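Local coordinates for protein putative N-acetylmuramoyl-L-alanine amidase,autolysin cwp6 (PDB 5J72) that probably cleaves the amide bond between N-acetylmuramic acid and L-alanine in peptidoglycan, as a zinc-dependent autolysin carrying three CWB2 cell wall-binding modules, at residues Lys396-Ala401 and Tyr491-Gly496; Ser400-Thr405 and Ala485-Glu490. All blocks are in the same frame, centred on the assembly; numbering follows the deposited sequence.

Contact 1: Lys396-Ala401 and Tyr491-Gly496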
loop_
_atom_site.group_PDB
_atom_site.type_symbol
_atom_site.label_atom_id
_atom_site.label_comp_id
_atom_site.label_asym_id
_atom_site.label_seq_id
_atom_site.Cartn_x
_atom_site.Cartn_y
_atom_site.Cartn_z
ATOM N N LYS A 396 -6.978 -7.486 -8.301
ATOM C CA LYS A 396 -7.770 -6.794 -9.334
ATOM C C LYS A 396 -9.266 -6.810 -9.058
ATOM O O LYS A 396 -9.951 -5.868 -9.415
ATOM C CB LYS A 396 -7.569 -7.487 -10.693
ATOM C CG LYS A 396 -6.163 -7.516 -11.193
ATOM C CD LYS A 396 -6.192 -8.131 -12.587
ATOM C CE LYS A 396 -5.686 -9.535 -12.558
ATOM N NZ LYS A 396 -4.518 -9.684 -13.458
ATOM N N THR A 397 -9.781 -7.881 -8.400
ATOM C CA THR A 397 -11.235 -7.988 -8.239
ATOM C C THR A 397 -11.790 -7.675 -6.875
ATOM O O THR A 397 -13.003 -7.710 -6.742
ATOM C CB THR A 397 -11.686 -9.412 -8.684
ATOM O OG1 THR A 397 -11.147 -10.333 -7.726
ATOM C CG2 THR A 397 -11.165 -9.806 -10.092
ATOM N N TYR A 398 -10.990 -7.363 -5.840
ATOM C CA TYR A 398 -11.601 -6.963 -4.583
ATOM C C TYR A 398 -10.686 -6.125 -3.723
ATOM O O TYR A 398 -9.466 -6.174 -3.906
ATOM C CB TYR A 398 -12.050 -8.216 -3.732
ATOM C CG TYR A 398 -10.913 -9.131 -3.306
ATOM C CD1 TYR A 398 -10.398 -10.085 -4.176
ATOM C CD2 TYR A 398 -10.384 -9.069 -2.018
ATOM C CE1 TYR A 398 -9.386 -10.957 -3.784
ATOM C CE2 TYR A 398 -9.372 -9.944 -1.613
ATOM C CZ TYR A 398 -8.881 -10.881 -2.505
ATOM O OH TYR A 398 -7.874 -11.732 -2.146
ATOM N N VAL A 399 -11.238 -5.357 -2.829
ATOM C CA VAL A 399 -10.435 -4.599 -1.903
ATOM C C VAL A 399 -10.097 -5.566 -0.773
ATOM O O VAL A 399 -11.009 -6.116 -0.130
ATOM C CB VAL A 399 -11.180 -3.388 -1.347
ATOM C CG1 VAL A 399 -10.317 -2.664 -0.276
ATOM C CG2 VAL A 399 -11.550 -2.434 -2.486
ATOM N N SER A 400 -8.835 -5.810 -0.526
ATOM C CA SER A 400 -8.498 -6.660 0.591
ATOM C C SER A 400 -9.086 -6.180 1.929
ATOM O O SER A 400 -9.112 -4.998 2.290
ATOM C CB SER A 400 -6.969 -6.768 0.720
ATOM O OG SER A 400 -6.630 -7.386 1.952
ATOM N N ALA A 401 -9.585 -7.155 2.740
ATOM C CA ALA A 401 -10.156 -6.816 4.050
ATOM C C ALA A 401 -9.165 -6.186 4.986
ATOM O O ALA A 401 -9.520 -5.422 5.878
ATOM C CB ALA A 401 -10.709 -8.125 4.711
ATOM N N TYR A 491 -10.830 -14.701 1.958
ATOM C CA TYR A 491 -11.103 -15.870 1.093
ATOM C C TYR A 491 -12.402 -15.689 0.387
ATOM O O TYR A 491 -12.473 -15.865 -0.842
ATOM C CB TYR A 491 -11.124 -17.150 1.916
ATOM C CG TYR A 491 -11.490 -18.319 1.010
ATOM C CD1 TYR A 491 -10.526 -18.935 0.221
ATOM C CD2 TYR A 491 -12.812 -18.732 0.877
ATOM C CE1 TYR A 491 -10.873 -19.925 -0.695
ATOM C CE2 TYR A 491 -13.174 -19.738 -0.026
ATOM C CZ TYR A 491 -12.199 -20.325 -0.811
ATOM O OH TYR A 491 -12.563 -21.306 -1.710
ATOM N N LEU A 492 -13.467 -15.298 1.103
ATOM C CA LEU A 492 -14.761 -15.147 0.427
ATOM C C LEU A 492 -14.726 -14.110 -0.687
ATOM O O LEU A 492 -15.318 -14.310 -1.765
ATOM C CB LEU A 492 -15.840 -14.747 1.465
ATOM C CG LEU A 492 -16.140 -15.918 2.446
ATOM C CD1 LEU A 492 -17.033 -15.451 3.609
ATOM C CD2 LEU A 492 -16.909 -17.033 1.645
ATOM N N ARG A 493 -14.057 -12.974 -0.432
ATOM C CA ARG A 493 -14.017 -11.944 -1.466
ATOM C C ARG A 493 -13.243 -12.420 -2.678
ATOM O O ARG A 493 -13.605 -12.032 -3.790
ATOM C CB ARG A 493 -13.346 -10.655 -0.939
ATOM C CG ARG A 493 -14.192 -10.012 0.112
ATOM C CD ARG A 493 -13.701 -8.588 0.431
ATOM N NE ARG A 493 -14.694 -7.962 1.309
ATOM C CZ ARG A 493 -14.432 -6.926 2.097
ATOM N NH1 ARG A 493 -13.212 -6.383 2.118
ATOM N NH2 ARG A 493 -15.383 -6.418 2.864
ATOM N N SER A 494 -12.190 -13.178 -2.479
ATOM C CA SER A 494 -11.395 -13.664 -3.601
ATOM C C SER A 494 -12.226 -14.651 -4.480
ATOM O O SER A 494 -11.829 -14.919 -5.619
ATOM C CB SER A 494 -10.149 -14.356 -3.092
ATOM O OG SER A 494 -10.463 -15.671 -2.669
ATOM N N LYS A 495 -13.349 -15.190 -3.955
ATOM C CA LYS A 495 -14.222 -16.096 -4.743
ATOM C C LYS A 495 -15.457 -15.359 -5.210
ATOM O O LYS A 495 -16.404 -16.000 -5.651
ATOM C CB LYS A 495 -14.609 -17.316 -3.896
ATOM C CG LYS A 495 -13.384 -18.088 -3.442
ATOM C CD LYS A 495 -12.517 -18.382 -4.652
ATOM C CE LYS A 495 -11.811 -19.680 -4.466
ATOM N NZ LYS A 495 -10.370 -19.484 -4.252
ATOM N N GLY A 496 -15.490 -14.024 -5.130
ATOM C CA GLY A 496 -16.633 -13.279 -5.647
ATOM C C GLY A 496 -17.851 -13.201 -4.741
ATOM O O GLY A 496 -18.929 -12.843 -5.201
HETATM O O HOH W 1 -13.218 -11.692 -6.611
HETATM O O HOH W 2 -11.549 -3.656 2.796
#
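The interface between the third CWB2 module and the amidase domain is made here by the loop after strand 391-394, which lies against the C-terminal end of helix 477-494. Tyr398 lays one face of its ring over the helix backbone where Arg493 passes into Ser494, with Ser494 N 3.8 Å above the ring plane and displaced toward the rim. Its two long edges have different neighbours: CD2 comes within 3.5 Å of Arg493 CB, while CE1 sits 3.4 Å from Ser494 CA, with Ser494 CB close by. A chi1 of 63°, which puts CG between the backbone N and the carbonyl carbon, swings the ring over the helix in this way. Arg493 then runs past the tyrosine, extended from CG to NE, its guanidinium plane turned 63° from the ring. NH1 donates to Val399 O at 3.2 Å, a bent bond with an N-H...O angle of 141°, and NH2 is held by Val499 O on the amidase side, so one guanidinium bridges the two domains. Two waters extend the contact: one joins Thr397 OG1 to Arg493 O, 2.9 Å from the latter, and another gives a hydrogen bond to Ser400 O and accepts a long one from Arg493 NH1. Val399 itself packs on helix 424-433. Ser494 turns OG back to Tyr491 O, 2.7 Å away, leaving CB against the Tyr398 ring. Just beyond, the helix closes in a Schellman motif, with Gly496 at C-prime and its N bonded to Arg493 O.

Contact 2: Ser400-Thr405 and Ala485-Glu490; sequences SAYHST and ALATTE
Tyr402 reaches across helix 477-494, its ring crossing Leu486 obliquely, with CE1 3.7 Å from Leu486 CB. Further out, the phenol oxygen passes close to Ala487, and its hydrogen bond goes to Lys623 NZ of helix 619-637. Near CD2, at the opposite corner of the ring but on the same side of its plane as Leu486, lies OE2 of the Glu490 carboxylate. The same carboxylate accepts both hydrogen bonds between the two segments. Ser400 OG donates to Glu490 OE2 at 2.7 Å, arriving on the syn side but 17° out of the carboxylate plane. Ala401 N donates at 2.8 Å to the syn lone pair of Glu490 OE1, with an N-H...O angle of 157°. Both oxygens are thus held, which should fix the rotation of this buried group and would probably favour its charged form. Glu490 gets there by leaving its backbone with CG anti to N (chi1 -167°) and then bending at chi2. Ser400 OG also accepts from Tyr402 N at 3.2 Å, closing an ST turn in the segment that leads from strand 391-394 to helix 404-409 of the third CWB2 module; one glutamate of the amidase helix thus holds this turn. Beside this polar patch, Ala401 CB lies 3.6 Å from Thr489 CG2 and packs less closely on Leu486 CD2. Thr489 OG1 turns back within its own helix to Ala485 O, which also accepts from Thr489 N on the opposite face of the carbonyl plane, and its methyl is left to meet the alanine. Behind them, Leu486 and Thr489 touch Met501 of strand 498-501, at the edge of the amidase sheet, and His347 of helix 346-357 touches both Ser400 and Glu490.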
loop_
_atom_site.group_PDB
_atom_site.type_symbol
_atom_site.label_atom_id
_atom_site.label_comp_id
_atom_site.label_asym_id
_atom_site.label_seq_id
_atom_site.Cartn_x
_atom_site.Cartn_y
_atom_site.Cartn_z
ATOM N N SER A 400 -8.835 -5.810 -0.526
ATOM C CA SER A 400 -8.498 -6.660 0.591
ATOM C C SER A 400 -9.086 -6.180 1.929
ATOM O O SER A 400 -9.112 -4.998 2.290
ATOM C CB SER A 400 -6.969 -6.768 0.720
ATOM O OG SER A 400 -6.630 -7.386 1.952
ATOM N N ALA A 401 -9.585 -7.155 2.740
ATOM C CA ALA A 401 -10.156 -6.816 4.050
ATOM C C ALA A 401 -9.165 -6.186 4.986
ATOM O O ALA A 401 -9.520 -5.422 5.878
ATOM C CB ALA A 401 -10.709 -8.125 4.711
ATOM N N TYR A 402 -7.872 -6.465 4.787
ATOM C CA TYR A 402 -6.867 -5.883 5.711
ATOM C C TYR A 402 -6.761 -4.340 5.528
ATOM O O TYR A 402 -6.253 -3.668 6.426
ATOM C CB TYR A 402 -5.499 -6.518 5.419
ATOM C CG TYR A 402 -5.482 -7.988 5.790
ATOM C CD1 TYR A 402 -5.542 -8.394 7.119
ATOM C CD2 TYR A 402 -5.422 -8.961 4.817
ATOM C CE1 TYR A 402 -5.540 -9.750 7.467
ATOM C CE2 TYR A 402 -5.439 -10.319 5.144
ATOM C CZ TYR A 402 -5.503 -10.702 6.469
ATOM O OH TYR A 402 -5.547 -12.063 6.763
ATOM N N HIS A 403 -7.245 -3.818 4.396
ATOM C CA HIS A 403 -7.223 -2.350 4.152
ATOM C C HIS A 403 -8.406 -1.639 4.767
ATOM O O HIS A 403 -8.420 -0.416 4.817
ATOM C CB HIS A 403 -7.255 -2.052 2.621
ATOM C CG HIS A 403 -6.026 -2.530 1.924
ATOM N ND1 HIS A 403 -4.759 -2.358 2.476
ATOM C CD2 HIS A 403 -5.861 -3.223 0.777
ATOM C CE1 HIS A 403 -3.879 -2.941 1.664
ATOM N NE2 HIS A 403 -4.514 -3.463 0.629
ATOM N N SER A 404 -9.398 -2.396 5.312
ATOM C CA SER A 404 -10.616 -1.715 5.759
ATOM C C SER A 404 -10.429 -0.612 6.703
ATOM O O SER A 404 -11.023 0.451 6.520
ATOM C CB SER A 404 -11.581 -2.715 6.416
ATOM O OG SER A 404 -11.884 -3.713 5.476
ATOM N N THR A 405 -9.665 -0.817 7.744
ATOM C CA THR A 405 -9.486 0.241 8.737
ATOM C C THR A 405 -8.767 1.504 8.217
ATOM O O THR A 405 -9.198 2.630 8.473
ATOM C CB THR A 405 -8.696 -0.316 9.922
ATOM O OG1 THR A 405 -9.278 -1.581 10.284
ATOM C CG2 THR A 405 -8.718 0.585 11.111
ATOM N N ALA A 485 -11.309 -13.730 11.356
ATOM C CA ALA A 485 -12.372 -13.193 10.538
ATOM C C ALA A 485 -11.854 -12.428 9.347
ATOM O O ALA A 485 -12.497 -12.468 8.268
ATOM C CB ALA A 485 -13.338 -12.286 11.374
ATOM N N LEU A 486 -10.759 -11.742 9.477
ATOM C CA LEU A 486 -10.218 -10.983 8.316
ATOM C C LEU A 486 -9.827 -12.027 7.234
ATOM O O LEU A 486 -10.046 -11.786 6.047
ATOM C CB LEU A 486 -8.936 -10.166 8.755
ATOM C CG LEU A 486 -9.411 -8.888 9.585
ATOM C CD1 LEU A 486 -8.193 -8.318 10.421
ATOM C CD2 LEU A 486 -9.991 -7.781 8.637
ATOM N N ALA A 487 -9.239 -13.127 7.672
ATOM C CA ALA A 487 -8.797 -14.158 6.690
ATOM C C ALA A 487 -10.013 -14.822 6.025
ATOM O O ALA A 487 -9.975 -15.130 4.834
ATOM C CB ALA A 487 -7.931 -15.171 7.404
ATOM N N THR A 488 -11.100 -15.073 6.791
ATOM C CA THR A 488 -12.311 -15.612 6.187
ATOM C C THR A 488 -12.871 -14.646 5.161
ATOM O O THR A 488 -13.327 -15.027 4.070
ATOM C CB THR A 488 -13.404 -15.801 7.300
ATOM O OG1 THR A 488 -12.873 -16.691 8.267
ATOM C CG2 THR A 488 -14.764 -16.334 6.696
ATOM N N THR A 489 -12.902 -13.340 5.531
ATOM C CA THR A 489 -13.433 -12.350 4.602
ATOM C C THR A 489 -12.591 -12.325 3.313
ATOM O O THR A 489 -13.130 -12.264 2.194
ATOM C CB THR A 489 -13.404 -10.927 5.310
ATOM O OG1 THR A 489 -14.306 -11.018 6.418
ATOM C CG2 THR A 489 -13.914 -9.818 4.409
ATOM N N GLU A 490 -11.299 -12.356 3.493
ATOM C CA GLU A 490 -10.373 -12.276 2.350
ATOM C C GLU A 490 -10.649 -13.498 1.381
ATOM O O GLU A 490 -10.716 -13.326 0.178
ATOM C CB GLU A 490 -8.944 -12.403 2.865
ATOM C CG GLU A 490 -7.993 -12.006 1.759
ATOM C CD GLU A 490 -7.892 -10.451 1.672
ATOM O OE1 GLU A 490 -8.836 -9.740 2.073
ATOM O OE2 GLU A 490 -6.862 -9.969 1.216
#

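How the contacts relate
From the N terminus, the chain leaves strand 391-394 of the third CWB2 module and runs through 396-401 straight into 400-405, so the two contacts share Ser400 and Ala401. It then completes that module, enters the amidase domain and returns on helix 477-494, meeting 485-490 first and 491-496 last. Contact 2 therefore closes the shorter loop, about 80 residues, and contact 1 the longer one of about 90 around it. Their centres are about 9 Å apart, and they touch where Tyr398 CE2 lies 3.6 Å from Glu490 CD. Together they dock one loop along the C-terminal half of helix 477-494, tying the third CWB2 module to the amidase domain.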